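Local coordinates for protein KLLA0E08119p (Kluyveromyces lactis, PDB 3VA7) that probably carboxylates urea with bicarbonate and ATP through a biotin prosthetic group, as the urea carboxylase portion of a larger enzyme that also hydrolyses the allophanate product, at residues A[90-95]-A[115-120]; A[422-427]-A[457-462]; A[670-675]-A[755-760]. All blocks are in the same frame, centred on the assembly; numbering follows the deposited sequence.

Contact 1: residues A[90-95]-A[115-120]; sequences LDIDKI and SENADF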
ATOM      1  N   LEU A  90     -26.718   9.602  17.005  1.00 53.07           N
ATOM      2  CA  LEU A  90     -28.068   9.343  17.538  1.00 52.77           C
ATOM      3  C   LEU A  90     -28.361   9.965  18.901  1.00 52.96           C
ATOM      4  O   LEU A  90     -29.500   9.931  19.365  1.00 53.17           O
ATOM      5  CB  LEU A  90     -28.309   7.841  17.641  1.00 52.52           C
ATOM      6  CG  LEU A  90     -28.433   7.110  16.321  1.00 52.28           C
ATOM      7  CD1 LEU A  90     -28.217   5.624  16.512  1.00 50.39           C
ATOM      8  CD2 LEU A  90     -29.778   7.447  15.657  1.00 49.57           C
ATOM      9  N   ASP A  91     -27.335  10.520  19.538  1.00 53.41           N
ATOM     10  CA  ASP A  91     -27.437  11.011  20.912  1.00 53.45           C
ATOM     11  C   ASP A  91     -27.903  12.430  20.830  1.00 52.37           C
ATOM     12  O   ASP A  91     -27.107  13.344  20.589  1.00 52.11           O
ATOM     13  CB  ASP A  91     -26.071  10.908  21.650  1.00 54.57           C
ATOM     14  CG  ASP A  91     -26.168  11.218  23.172  1.00 56.39           C
ATOM     15  OD1 ASP A  91     -26.060  10.268  23.975  1.00 58.89           O
ATOM     16  OD2 ASP A  91     -26.332  12.399  23.566  1.00 58.06           O
ATOM     17  N   ILE A  92     -29.209  12.602  21.014  1.00 51.52           N
ATOM     18  CA  ILE A  92     -29.844  13.908  20.912  1.00 50.50           C
ATOM     19  C   ILE A  92     -29.142  14.940  21.792  1.00 51.19           C
ATOM     20  O   ILE A  92     -29.032  16.122  21.433  1.00 50.99           O
ATOM     21  CB  ILE A  92     -31.335  13.825  21.278  1.00 49.75           C
ATOM     22  CG1 ILE A  92     -32.068  12.873  20.306  1.00 49.09           C
ATOM     23  CG2 ILE A  92     -31.960  15.222  21.365  1.00 47.71           C
ATOM     24  CD1 ILE A  92     -33.571  12.652  20.585  1.00 45.23           C
ATOM     25  N   ASP A  93     -28.660  14.492  22.947  1.00 51.88           N
ATOM     26  CA  ASP A  93     -28.189  15.449  23.942  1.00 52.69           C
ATOM     27  C   ASP A  93     -26.955  16.157  23.436  1.00 51.77           C
ATOM     28  O   ASP A  93     -26.871  17.404  23.467  1.00 50.78           O
ATOM     29  CB  ASP A  93     -28.034  14.811  25.347  1.00 53.47           C
ATOM     30  CG  ASP A  93     -29.254  15.115  26.246  1.00 57.32           C
ATOM     31  OD1 ASP A  93     -30.374  15.347  25.687  1.00 58.77           O
ATOM     32  OD2 ASP A  93     -29.097  15.171  27.493  1.00 59.81           O
ATOM     33  N   LYS A  94     -26.037  15.325  22.940  1.00 50.92           N
ATOM     34  CA  LYS A  94     -24.800  15.745  22.325  1.00 50.22           C
ATOM     35  C   LYS A  94     -25.059  16.697  21.153  1.00 50.83           C
ATOM     36  O   LYS A  94     -24.502  17.819  21.139  1.00 51.75           O
ATOM     37  CB  LYS A  94     -24.013  14.517  21.880  1.00 50.29           C
ATOM     38  CG  LYS A  94     -23.316  13.751  23.027  1.00 47.15           C
ATOM     39  CD  LYS A  94     -22.705  12.455  22.536  1.00 43.09           C
ATOM     40  CE  LYS A  94     -21.453  12.099  23.367  1.00 43.98           C
ATOM     41  NZ  LYS A  94     -20.683  10.931  22.866  1.00 39.04           N
ATOM     42  N   ILE A  95     -25.948  16.293  20.223  1.00 50.39           N
ATOM     43  CA  ILE A  95     -26.307  17.098  19.013  1.00 49.23           C
ATOM     44  C   ILE A  95     -26.764  18.489  19.390  1.00 49.58           C
ATOM     45  O   ILE A  95     -26.252  19.495  18.879  1.00 50.00           O
ATOM     46  CB  ILE A  95     -27.387  16.406  18.068  1.00 48.46           C
ATOM     47  CG1 ILE A  95     -26.875  15.114  17.403  1.00 46.65           C
ATOM     48  CG2 ILE A  95     -27.924  17.376  17.012  1.00 46.62           C
ATOM     49  CD1 ILE A  95     -25.367  15.066  17.030  1.00 46.04           C
ATOM     50  N   SER A 115     -33.285  11.800  11.703  1.00 41.39           N
ATOM     51  CA  SER A 115     -34.013  12.420  10.625  1.00 41.52           C
ATOM     52  C   SER A 115     -35.539  12.358  10.796  1.00 42.17           C
ATOM     53  O   SER A 115     -36.198  13.372  10.770  1.00 42.38           O
ATOM     54  CB  SER A 115     -33.609  11.722   9.351  1.00 40.86           C
ATOM     55  OG  SER A 115     -34.036  12.518   8.304  1.00 43.19           O
ATOM     56  N   GLU A 116     -36.067  11.152  10.974  1.00 43.02           N
ATOM     57  CA  GLU A 116     -37.473  10.893  11.232  1.00 43.77           C
ATOM     58  C   GLU A 116     -37.796  10.559  12.685  1.00 43.80           C
ATOM     59  O   GLU A 116     -38.709   9.791  12.957  1.00 43.36           O
ATOM     60  CB  GLU A 116     -37.862   9.692  10.429  1.00 44.45           C
ATOM     61  CG  GLU A 116     -37.852   9.983   8.980  1.00 46.44           C
ATOM     62  CD  GLU A 116     -38.255   8.790   8.216  1.00 46.87           C
ATOM     63  OE1 GLU A 116     -37.445   7.830   8.241  1.00 51.24           O
ATOM     64  OE2 GLU A 116     -39.367   8.819   7.636  1.00 43.94           O
ATOM     65  N   ASN A 117     -37.036  11.151  13.598  1.00 44.13           N
ATOM     66  CA  ASN A 117     -37.199  11.003  15.030  1.00 44.15           C
ATOM     67  C   ASN A 117     -37.884  12.226  15.629  1.00 44.66           C
ATOM     68  O   ASN A 117     -37.305  13.306  15.716  1.00 44.98           O
ATOM     69  CB  ASN A 117     -35.820  10.785  15.640  1.00 43.86           C
ATOM     70  CG  ASN A 117     -35.839  10.662  17.135  1.00 43.04           C
ATOM     71  OD1 ASN A 117     -36.531  11.398  17.872  1.00 44.49           O
ATOM     72  ND2 ASN A 117     -35.027   9.761  17.608  1.00 38.59           N
ATOM     73  N   ALA A 118     -39.116  12.035  16.074  1.00 45.34           N
ATOM     74  CA  ALA A 118     -39.967  13.139  16.482  1.00 45.59           C
ATOM     75  C   ALA A 118     -39.640  13.708  17.853  1.00 45.95           C
ATOM     76  O   ALA A 118     -39.938  14.894  18.104  1.00 46.01           O
ATOM     77  CB  ALA A 118     -41.440  12.718  16.428  1.00 46.23           C
ATOM     78  N   ASP A 119     -39.078  12.898  18.757  1.00 45.84           N
ATOM     79  CA  ASP A 119     -38.624  13.485  20.029  1.00 46.66           C
ATOM     80  C   ASP A 119     -37.606  14.561  19.676  1.00 46.59           C
ATOM     81  O   ASP A 119     -37.701  15.730  20.126  1.00 46.08           O
ATOM     82  CB  ASP A 119     -37.982  12.448  20.973  1.00 48.04           C
ATOM     83  CG  ASP A 119     -38.985  11.376  21.491  1.00 49.44           C
ATOM     84  OD1 ASP A 119     -38.521  10.243  21.754  1.00 48.62           O
ATOM     85  OD2 ASP A 119     -40.206  11.675  21.624  1.00 50.57           O
ATOM     86  N   PHE A 120     -36.654  14.162  18.815  1.00 46.04           N
ATOM     87  CA  PHE A 120     -35.661  15.086  18.295  1.00 44.83           C
ATOM     88  C   PHE A 120     -36.272  16.314  17.624  1.00 43.77           C
ATOM     89  O   PHE A 120     -35.920  17.433  17.964  1.00 43.51           O
ATOM     90  CB  PHE A 120     -34.668  14.387  17.368  1.00 45.26           C
ATOM     91  CG  PHE A 120     -33.592  15.300  16.855  1.00 44.60           C
ATOM     92  CD1 PHE A 120     -33.453  15.538  15.495  1.00 43.68           C
ATOM     93  CD2 PHE A 120     -32.731  15.952  17.745  1.00 44.10           C
ATOM     94  CE1 PHE A 120     -32.453  16.372  15.039  1.00 44.27           C
ATOM     95  CE2 PHE A 120     -31.719  16.798  17.283  1.00 43.42           C
ATOM     96  CZ  PHE A 120     -31.582  17.004  15.941  1.00 42.71           C
TER
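The side-chain oxygen OD1 of Asn117, past which Ile92 extends its CD1 atom, takes a nearly straight hydrogen bond from the backbone N of Phe120 (2.9 Å, 177°). The donor stands above the amide plane, 37° out of it. This is an N-cap: Asn117 closes the start of helix 118-125, and the bond to Phe120 also fixes the first turn from which the phenyl ring projects. Asp91 plays the same part for the other helix, OD2 receiving Lys94 N at 3.0 Å through its anti lone pair. Both helices flank the five-stranded parallel sheet of the biotin carboxylase N-terminal domain. Helix 92-101 leads into strand 106-108 and helix 118-125 follows it, making successive beta-alpha-beta crossovers whose helices meet at their N-terminal turns. The meeting itself is apolar. With CG anti to the backbone N (chi1 -178°), the Phe120 ring reaches across to helix 92-101. Ile92 CG2 lies at the ring edge, near its plane, 3.8 Å from Phe120 CD2, while Ile92 CD1 rests against Phe120 CB. One helical turn on, Ile95 brings CG2 to within 3.8 Å of Phe120 CZ, the two side chains crossing at about a right angle. Leu80 and Leu114 continue the apolar surroundings, and a salt bridge from Asp93 to Arg123 ties the same two helices together one turn further along helix 118-125.

Contact 2: residues A[422-427]-A[457-462]; sequences DRNDAI and MFKEAK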
ATOM      1  N   ASP A 422     -33.088  12.062 -22.695  1.00 42.23           N
ATOM      2  CA  ASP A 422     -34.215  11.140 -22.502  1.00 43.01           C
ATOM      3  C   ASP A 422     -33.718   9.799 -21.937  1.00 42.59           C
ATOM      4  O   ASP A 422     -32.512   9.583 -21.843  1.00 43.21           O
ATOM      5  CB  ASP A 422     -34.993  10.937 -23.810  1.00 43.43           C
ATOM      6  CG  ASP A 422     -34.358   9.896 -24.728  1.00 48.03           C
ATOM      7  OD1 ASP A 422     -34.841   8.713 -24.703  1.00 51.36           O
ATOM      8  OD2 ASP A 422     -33.388  10.257 -25.462  1.00 51.41           O
ATOM      9  N   ARG A 423     -34.620   8.895 -21.571  1.00 41.36           N
ATOM     10  CA  ARG A 423     -34.191   7.648 -20.941  1.00 40.94           C
ATOM     11  C   ARG A 423     -32.960   6.970 -21.614  1.00 41.90           C
ATOM     12  O   ARG A 423     -32.003   6.599 -20.932  1.00 41.75           O
ATOM     13  CB  ARG A 423     -35.353   6.643 -20.768  1.00 39.54           C
ATOM     14  CG  ARG A 423     -35.240   5.913 -19.484  1.00 36.90           C
ATOM     15  CD  ARG A 423     -36.263   4.847 -19.314  1.00 34.78           C
ATOM     16  NE  ARG A 423     -35.637   3.555 -19.443  1.00 34.51           N
ATOM     17  CZ  ARG A 423     -35.532   2.647 -18.479  1.00 36.03           C
ATOM     18  NH1 ARG A 423     -36.059   2.815 -17.276  1.00 34.01           N
ATOM     19  NH2 ARG A 423     -34.918   1.521 -18.755  1.00 37.40           N
ATOM     20  N   ASN A 424     -32.996   6.813 -22.942  1.00 42.73           N
ATOM     21  CA  ASN A 424     -31.907   6.124 -23.658  1.00 42.87           C
ATOM     22  C   ASN A 424     -30.604   6.895 -23.560  1.00 42.49           C
ATOM     23  O   ASN A 424     -29.568   6.288 -23.383  1.00 41.98           O
ATOM     24  CB  ASN A 424     -32.230   5.839 -25.144  1.00 42.34           C
ATOM     25  CG  ASN A 424     -33.343   4.791 -25.329  1.00 44.44           C
ATOM     26  OD1 ASN A 424     -33.433   3.754 -24.607  1.00 43.01           O
ATOM     27  ND2 ASN A 424     -34.231   5.076 -26.305  1.00 45.65           N
ATOM     28  N   ASP A 425     -30.656   8.220 -23.692  1.00 42.43           N
ATOM     29  CA  ASP A 425     -29.439   9.027 -23.592  1.00 42.81           C
ATOM     30  C   ASP A 425     -28.793   8.882 -22.191  1.00 44.24           C
ATOM     31  O   ASP A 425     -27.531   8.903 -22.048  1.00 44.40           O
ATOM     32  CB  ASP A 425     -29.728  10.493 -23.877  1.00 42.18           C
ATOM     33  CG  ASP A 425     -28.474  11.283 -24.127  1.00 43.52           C
ATOM     34  OD1 ASP A 425     -27.522  10.651 -24.649  1.00 48.27           O
ATOM     35  OD2 ASP A 425     -28.425  12.509 -23.829  1.00 39.91           O
ATOM     36  N   ALA A 426     -29.668   8.730 -21.181  1.00 44.26           N
ATOM     37  CA  ALA A 426     -29.291   8.691 -19.779  1.00 44.26           C
ATOM     38  C   ALA A 426     -28.701   7.347 -19.437  1.00 44.58           C
ATOM     39  O   ALA A 426     -27.747   7.275 -18.613  1.00 44.47           O
ATOM     40  CB  ALA A 426     -30.493   8.927 -18.926  1.00 44.80           C
ATOM     41  N   ILE A 427     -29.260   6.290 -20.047  1.00 43.41           N
ATOM     42  CA  ILE A 427     -28.764   4.944 -19.808  1.00 43.55           C
ATOM     43  C   ILE A 427     -27.350   4.782 -20.378  1.00 44.21           C
ATOM     44  O   ILE A 427     -26.488   4.158 -19.761  1.00 44.27           O
ATOM     45  CB  ILE A 427     -29.687   3.887 -20.392  1.00 43.84           C
ATOM     46  CG1 ILE A 427     -30.901   3.715 -19.489  1.00 42.52           C
ATOM     47  CG2 ILE A 427     -28.947   2.536 -20.563  1.00 43.22           C
ATOM     48  CD1 ILE A 427     -32.014   3.086 -20.194  1.00 44.78           C
ATOM     49  N   MET A 457     -32.554  -6.162 -19.631  1.00 52.03           N
ATOM     50  CA  MET A 457     -33.572  -5.806 -18.650  1.00 52.81           C
ATOM     51  C   MET A 457     -33.664  -4.302 -18.454  1.00 53.23           C
ATOM     52  O   MET A 457     -34.644  -3.671 -18.859  1.00 53.55           O
ATOM     53  CB  MET A 457     -33.284  -6.478 -17.318  1.00 52.94           C
ATOM     54  CG  MET A 457     -34.350  -6.212 -16.229  1.00 54.61           C
ATOM     55  SD  MET A 457     -34.078  -4.750 -15.207  1.00 57.13           S
ATOM     56  CE  MET A 457     -32.556  -5.177 -14.328  1.00 56.15           C
ATOM     57  N   PHE A 458     -32.635  -3.710 -17.866  1.00 53.52           N
ATOM     58  CA  PHE A 458     -32.731  -2.310 -17.557  1.00 54.36           C
ATOM     59  C   PHE A 458     -33.114  -1.506 -18.775  1.00 54.87           C
ATOM     60  O   PHE A 458     -33.929  -0.622 -18.664  1.00 55.11           O
ATOM     61  CB  PHE A 458     -31.449  -1.769 -16.939  1.00 54.36           C
ATOM     62  CG  PHE A 458     -31.573  -0.362 -16.420  1.00 53.34           C
ATOM     63  CD1 PHE A 458     -30.639   0.605 -16.774  1.00 53.96           C
ATOM     64  CD2 PHE A 458     -32.622  -0.005 -15.577  1.00 53.49           C
ATOM     65  CE1 PHE A 458     -30.740   1.891 -16.293  1.00 53.38           C
ATOM     66  CE2 PHE A 458     -32.745   1.281 -15.087  1.00 50.60           C
ATOM     67  CZ  PHE A 458     -31.812   2.228 -15.439  1.00 53.32           C
ATOM     68  N   LYS A 459     -32.556  -1.819 -19.938  1.00 56.05           N
ATOM     69  CA  LYS A 459     -32.823  -1.001 -21.122  1.00 57.15           C
ATOM     70  C   LYS A 459     -34.259  -1.118 -21.606  1.00 58.14           C
ATOM     71  O   LYS A 459     -34.878  -0.143 -22.032  1.00 58.00           O
ATOM     72  CB  LYS A 459     -31.884  -1.331 -22.272  1.00 56.93           C
ATOM     73  CG  LYS A 459     -31.798  -0.183 -23.242  1.00 56.65           C
ATOM     74  CD  LYS A 459     -31.142  -0.592 -24.522  1.00 59.03           C
ATOM     75  CE  LYS A 459     -31.222   0.544 -25.532  1.00 60.34           C
ATOM     76  NZ  LYS A 459     -32.652   0.811 -25.842  1.00 59.23           N
ATOM     77  N   GLU A 460     -34.792  -2.327 -21.563  1.00 59.62           N
ATOM     78  CA  GLU A 460     -36.153  -2.527 -22.048  1.00 61.10           C
ATOM     79  C   GLU A 460     -37.166  -2.040 -21.005  1.00 60.49           C
ATOM     80  O   GLU A 460     -38.376  -1.963 -21.270  1.00 60.66           O
ATOM     81  CB  GLU A 460     -36.351  -3.988 -22.480  1.00 61.95           C
ATOM     82  CG  GLU A 460     -35.696  -4.279 -23.854  1.00 65.25           C
ATOM     83  CD  GLU A 460     -35.622  -5.783 -24.192  1.00 72.95           C
ATOM     84  OE1 GLU A 460     -35.141  -6.102 -25.316  1.00 76.59           O
ATOM     85  OE2 GLU A 460     -36.029  -6.644 -23.354  1.00 74.25           O
ATOM     86  N   ALA A 461     -36.625  -1.678 -19.832  1.00 59.39           N
ATOM     87  CA  ALA A 461     -37.373  -1.120 -18.726  1.00 57.69           C
ATOM     88  C   ALA A 461     -38.207  -2.192 -18.049  1.00 56.91           C
ATOM     89  O   ALA A 461     -39.136  -1.891 -17.330  1.00 55.81           O
ATOM     90  CB  ALA A 461     -38.231   0.092 -19.184  1.00 57.76           C
ATOM     91  N   LYS A 462     -37.852  -3.455 -18.246  1.00 57.03           N
ATOM     92  CA  LYS A 462     -38.565  -4.527 -17.543  1.00 57.54           C
ATOM     93  C   LYS A 462     -38.102  -4.624 -16.081  1.00 57.02           C
ATOM     94  O   LYS A 462     -37.648  -5.666 -15.623  1.00 57.44           O
ATOM     95  CB  LYS A 462     -38.515  -5.882 -18.294  1.00 57.74           C
ATOM     96  CG  LYS A 462     -38.451  -5.771 -19.842  1.00 59.57           C
ATOM     97  CD  LYS A 462     -39.655  -6.478 -20.540  1.00 64.66           C
ATOM     98  CE  LYS A 462     -39.873  -7.981 -20.127  1.00 66.22           C
ATOM     99  NZ  LYS A 462     -39.572  -8.984 -21.203  1.00 64.73           N
TER
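Arg423 and Phe458 meet as a cation-pi pair, the guanidinium carbon CZ of Arg423 lying 4.9 Å from the Phe458 ring centroid and 21° off the ring normal. The arginine stands on the first turn of helix 423-435, in the biotin carboxylase C-terminal domain, and the ring on helix 456-460, which ends in a Schellman motif with Ala461 at positive phi. That ending puts the Ala461 methyl over one face of the guanidinium, CB 3.6 Å above its plane and offset toward the rim. A bend at chi3 (108°) turns the Arg423 chain toward this site, and a salt bridge from its NH1 to Glu269 supplies the counter-charge. Ile427, one turn along from Arg423, runs alongside the ring in the opposite direction, its CG1 3.7 Å from Phe458 CE1. Phe458 also packs on Leu259, Ile267 and Ile364, so its ring links both helices to the neighbouring antiparallel sheet. At the exposed margin the side chains of Asn424 and Lys459 cross at about a right angle. Here Lys459 NZ, swung round by a bend at chi4, donates to Asn424 OD1 at 3.3 Å from 56° above the amide plane.

Contact 3: residues A[670-675]-A[755-760]; sequences GPHGSI and GFVCQA. With BTI (5-(hexahydro-2-oxo-1H-thieno[3,4-D]imidazol-6-yl)pentanal), chain B.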
ATOM      1  N   GLY A 670      33.000  -8.546  -7.660  1.00 35.11           N
ATOM      2  CA  GLY A 670      32.766  -7.106  -7.342  1.00 33.82           C
ATOM      3  C   GLY A 670      31.434  -6.697  -6.701  1.00 32.34           C
ATOM      4  O   GLY A 670      30.431  -7.331  -6.954  1.00 32.87           O
ATOM      5  N   PRO A 671      31.381  -5.561  -5.987  1.00 31.81           N
ATOM      6  CA  PRO A 671      32.385  -4.516  -6.007  1.00 31.69           C
ATOM      7  C   PRO A 671      33.539  -4.733  -5.099  1.00 32.20           C
ATOM      8  O   PRO A 671      34.653  -4.306  -5.417  1.00 33.34           O
ATOM      9  CB  PRO A 671      31.637  -3.278  -5.546  1.00 31.37           C
ATOM     10  CG  PRO A 671      30.342  -3.692  -5.151  1.00 32.06           C
ATOM     11  CD  PRO A 671      30.052  -5.025  -5.689  1.00 32.16           C
ATOM     12  N   HIS A 672      33.318  -5.381  -3.967  1.00 32.32           N
ATOM     13  CA  HIS A 672      34.348  -5.317  -2.929  1.00 31.22           C
ATOM     14  C   HIS A 672      35.209  -6.584  -2.729  1.00 31.20           C
ATOM     15  O   HIS A 672      36.000  -6.654  -1.814  1.00 29.57           O
ATOM     16  CB  HIS A 672      33.770  -4.742  -1.643  1.00 30.37           C
ATOM     17  CG  HIS A 672      33.040  -3.452  -1.848  1.00 30.92           C
ATOM     18  ND1 HIS A 672      33.679  -2.289  -2.215  1.00 29.58           N
ATOM     19  CD2 HIS A 672      31.719  -3.142  -1.759  1.00 32.28           C
ATOM     20  CE1 HIS A 672      32.791  -1.319  -2.354  1.00 26.93           C
ATOM     21  NE2 HIS A 672      31.594  -1.812  -2.089  1.00 30.81           N
ATOM     22  N   GLY A 673      35.099  -7.554  -3.643  1.00 33.14           N
ATOM     23  CA  GLY A 673      35.952  -8.778  -3.586  1.00 34.54           C
ATOM     24  C   GLY A 673      37.405  -8.447  -3.939  1.00 35.66           C
ATOM     25  O   GLY A 673      37.960  -9.012  -4.877  1.00 35.87           O
ATOM     26  N   SER A 674      38.021  -7.534  -3.186  1.00 35.98           N
ATOM     27  CA  SER A 674      39.386  -7.075  -3.472  1.00 36.21           C
ATOM     28  C   SER A 674      40.091  -6.913  -2.159  1.00 36.89           C
ATOM     29  O   SER A 674      39.417  -6.822  -1.134  1.00 37.99           O
ATOM     30  CB  SER A 674      39.359  -5.739  -4.175  1.00 36.04           C
ATOM     31  OG  SER A 674      38.735  -4.797  -3.348  1.00 33.44           O
ATOM     32  N   ILE A 675      41.425  -6.882  -2.164  1.00 36.79           N
ATOM     33  CA  ILE A 675      42.183  -7.085  -0.904  1.00 36.77           C
ATOM     34  C   ILE A 675      42.353  -5.796  -0.067  1.00 35.92           C
ATOM     35  O   ILE A 675      42.999  -5.820   0.980  1.00 36.61           O
ATOM     36  CB  ILE A 675      43.561  -7.818  -1.126  1.00 37.10           C
ATOM     37  CG1 ILE A 675      44.525  -6.974  -1.994  1.00 39.03           C
ATOM     38  CG2 ILE A 675      43.365  -9.150  -1.803  1.00 37.04           C
ATOM     39  CD1 ILE A 675      45.994  -7.501  -1.999  1.00 40.06           C
ATOM     40  N   GLY A 755      24.843   0.003   4.072  1.00 25.91           N
ATOM     41  CA  GLY A 755      26.005   0.450   4.835  1.00 25.37           C
ATOM     42  C   GLY A 755      27.120  -0.594   4.961  1.00 26.76           C
ATOM     43  O   GLY A 755      28.033  -0.403   5.791  1.00 26.13           O
ATOM     44  N   PHE A 756      27.066  -1.678   4.154  1.00 26.92           N
ATOM     45  CA  PHE A 756      28.081  -2.762   4.196  1.00 28.10           C
ATOM     46  C   PHE A 756      28.681  -3.116   2.840  1.00 28.27           C
ATOM     47  O   PHE A 756      28.061  -2.909   1.816  1.00 28.09           O
ATOM     48  CB  PHE A 756      27.487  -4.091   4.693  1.00 28.66           C
ATOM     49  CG  PHE A 756      26.681  -3.995   5.957  1.00 32.29           C
ATOM     50  CD1 PHE A 756      25.282  -3.838   5.903  1.00 33.68           C
ATOM     51  CD2 PHE A 756      27.301  -4.102   7.211  1.00 33.67           C
ATOM     52  CE1 PHE A 756      24.524  -3.764   7.083  1.00 35.60           C
ATOM     53  CE2 PHE A 756      26.538  -4.029   8.392  1.00 36.09           C
ATOM     54  CZ  PHE A 756      25.142  -3.881   8.326  1.00 33.68           C
ATOM     55  N   VAL A 757      29.864  -3.741   2.833  1.00 29.10           N
ATOM     56  CA  VAL A 757      30.508  -4.130   1.578  1.00 29.12           C
ATOM     57  C   VAL A 757      29.765  -5.308   0.942  1.00 30.04           C
ATOM     58  O   VAL A 757      29.152  -6.103   1.638  1.00 29.94           O
ATOM     59  CB  VAL A 757      31.973  -4.479   1.800  1.00 29.30           C
ATOM     60  CG1 VAL A 757      32.753  -3.266   2.240  1.00 30.01           C
ATOM     61  CG2 VAL A 757      32.121  -5.557   2.837  1.00 29.94           C
ATOM     62  N   CYS A 758      29.791  -5.380  -0.388  1.00 30.86           N
ATOM     63  CA  CYS A 758      29.218  -6.484  -1.186  1.00 30.59           C
ATOM     64  C   CYS A 758      30.377  -7.176  -1.900  1.00 32.11           C
ATOM     65  O   CYS A 758      31.251  -6.500  -2.504  1.00 34.85           O
ATOM     66  CB  CYS A 758      28.260  -5.950  -2.235  1.00 28.49           C
ATOM     67  SG  CYS A 758      26.676  -5.292  -1.604  1.00 29.56           S
ATOM     68  N   GLN A 759      30.392  -8.498  -1.904  1.00 31.34           N
ATOM     69  CA  GLN A 759      31.546  -9.230  -2.380  1.00 30.73           C
ATOM     70  C   GLN A 759      31.462  -9.423  -3.884  1.00 30.79           C
ATOM     71  O   GLN A 759      32.428  -9.165  -4.605  1.00 32.23           O
ATOM     72  CB  GLN A 759      31.673 -10.555  -1.598  1.00 30.52           C
ATOM     73  CG  GLN A 759      32.392 -11.684  -2.279  1.00 32.18           C
ATOM     74  CD  GLN A 759      33.901 -11.511  -2.359  1.00 35.28           C
ATOM     75  OE1 GLN A 759      34.545 -11.021  -1.435  1.00 39.35           O
ATOM     76  NE2 GLN A 759      34.469 -11.923  -3.466  1.00 36.03           N
ATOM     77  N   ALA A 760      30.304  -9.858  -4.359  1.00 30.77           N
ATOM     78  CA  ALA A 760      30.088 -10.290  -5.741  1.00 30.52           C
ATOM     79  C   ALA A 760      28.607 -10.023  -6.004  1.00 30.63           C
ATOM     80  O   ALA A 760      27.890  -9.692  -5.043  1.00 31.30           O
ATOM     81  CB  ALA A 760      30.390 -11.763  -5.890  1.00 29.35           C
TER
HETATM   82  C11 BTI B1901      16.899 -10.206   4.921  1.00 25.60           C
HETATM   83  O11 BTI B1901      17.111 -10.027   6.160  1.00 24.16           O
HETATM   84  C10 BTI B1901      17.505  -9.336   3.778  1.00 21.46           C
HETATM   85  C9  BTI B1901      18.315  -8.178   4.358  1.00 18.39           C
HETATM   86  C8  BTI B1901      19.215  -7.436   3.379  1.00 21.52           C
HETATM   87  C7  BTI B1901      20.366  -6.637   4.024  1.00 20.98           C
HETATM   88  C2  BTI B1901      19.958  -5.726   5.163  1.00 22.09           C
HETATM   89  S1  BTI B1901      18.772  -4.506   4.681  1.00 26.18           S
HETATM   90  C6  BTI B1901      19.199  -3.394   5.974  1.00 24.36           C
HETATM   91  C5  BTI B1901      20.633  -3.666   6.374  1.00 25.05           C
HETATM   92  N3  BTI B1901      21.347  -2.633   5.670  1.00 23.28           N
HETATM   93  C3  BTI B1901      22.058  -3.133   4.694  1.00 25.41           C
HETATM   94  O3  BTI B1901      22.846  -2.408   3.926  1.00 28.17           O
HETATM   95  N2  BTI B1901      21.929  -4.440   4.603  1.00 26.61           N
HETATM   96  C4  BTI B1901      21.145  -4.956   5.718  1.00 25.69           C
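His672 N donates to Cys758 O at 2.8 Å, almost on the line of that carbonyl (C=O...N 171°). The next carbonyl, Gln759 O, collects two weak bonds, from Gly670 N (3.2 Å) and Gly673 N (3.3 Å). Irregular chain following strand 662-669 is thus fastened along strand 756-762, within a mixed sheet of the carboxyltransferase A/B region. A cis peptide before Pro671 and an inverse gamma turn centred on Gly673, in which Ser674 N bonds His672 O, shape the path. Pro671 O is satisfied by Arg841 NE. The His672 imidazole lies between Pro671 CB, over the centre of one face, and Val757 CG1 over the other, its edge toward Cys758 N. Gln759 bends at chi2 (73°), laying its amide against Gly673 CA, 3.4 Å from OE1.

Just before the strand, where the chain turns a corner at Gly755, the segment meets the cofactor. Gly755 N donates to the ureido oxygen O3 of the biotinyl group (3.1 Å), which is carried on Lys1202, and the Phe756 ring presents its edge to that oxygen. Phe756 N and O are held by the hydroxyls of Tyr731 and Tyr729, while Asn737 OD1 takes a further bond from the biotin. A donor on O3 would be expected to draw charge onto the ureido oxygen, consistent with stabilising the enolate-like biotin that forms as the carboxyl group leaves.

How the contacts relate
Contacts 1 and 2 belong to the biotin carboxylation region, in its N-terminal and C-terminal parts respectively, with centres 40 Å apart and nearest atoms about 25 Å apart. Both join helix starts or ends beside a sheet: the parallel one for contact 1, the large antiparallel one for contact 2. Contact 3 comes last along the chain, in the carboxyltransferase region on the opposite side of the chain's centre, about 70 Å from either of the others centre to centre. The three therefore sample two separate catalytic units. With biotin seen at contact 3, far from both helix contacts, the carrier domain presumably has to travel to the carboxylase unit to be recharged.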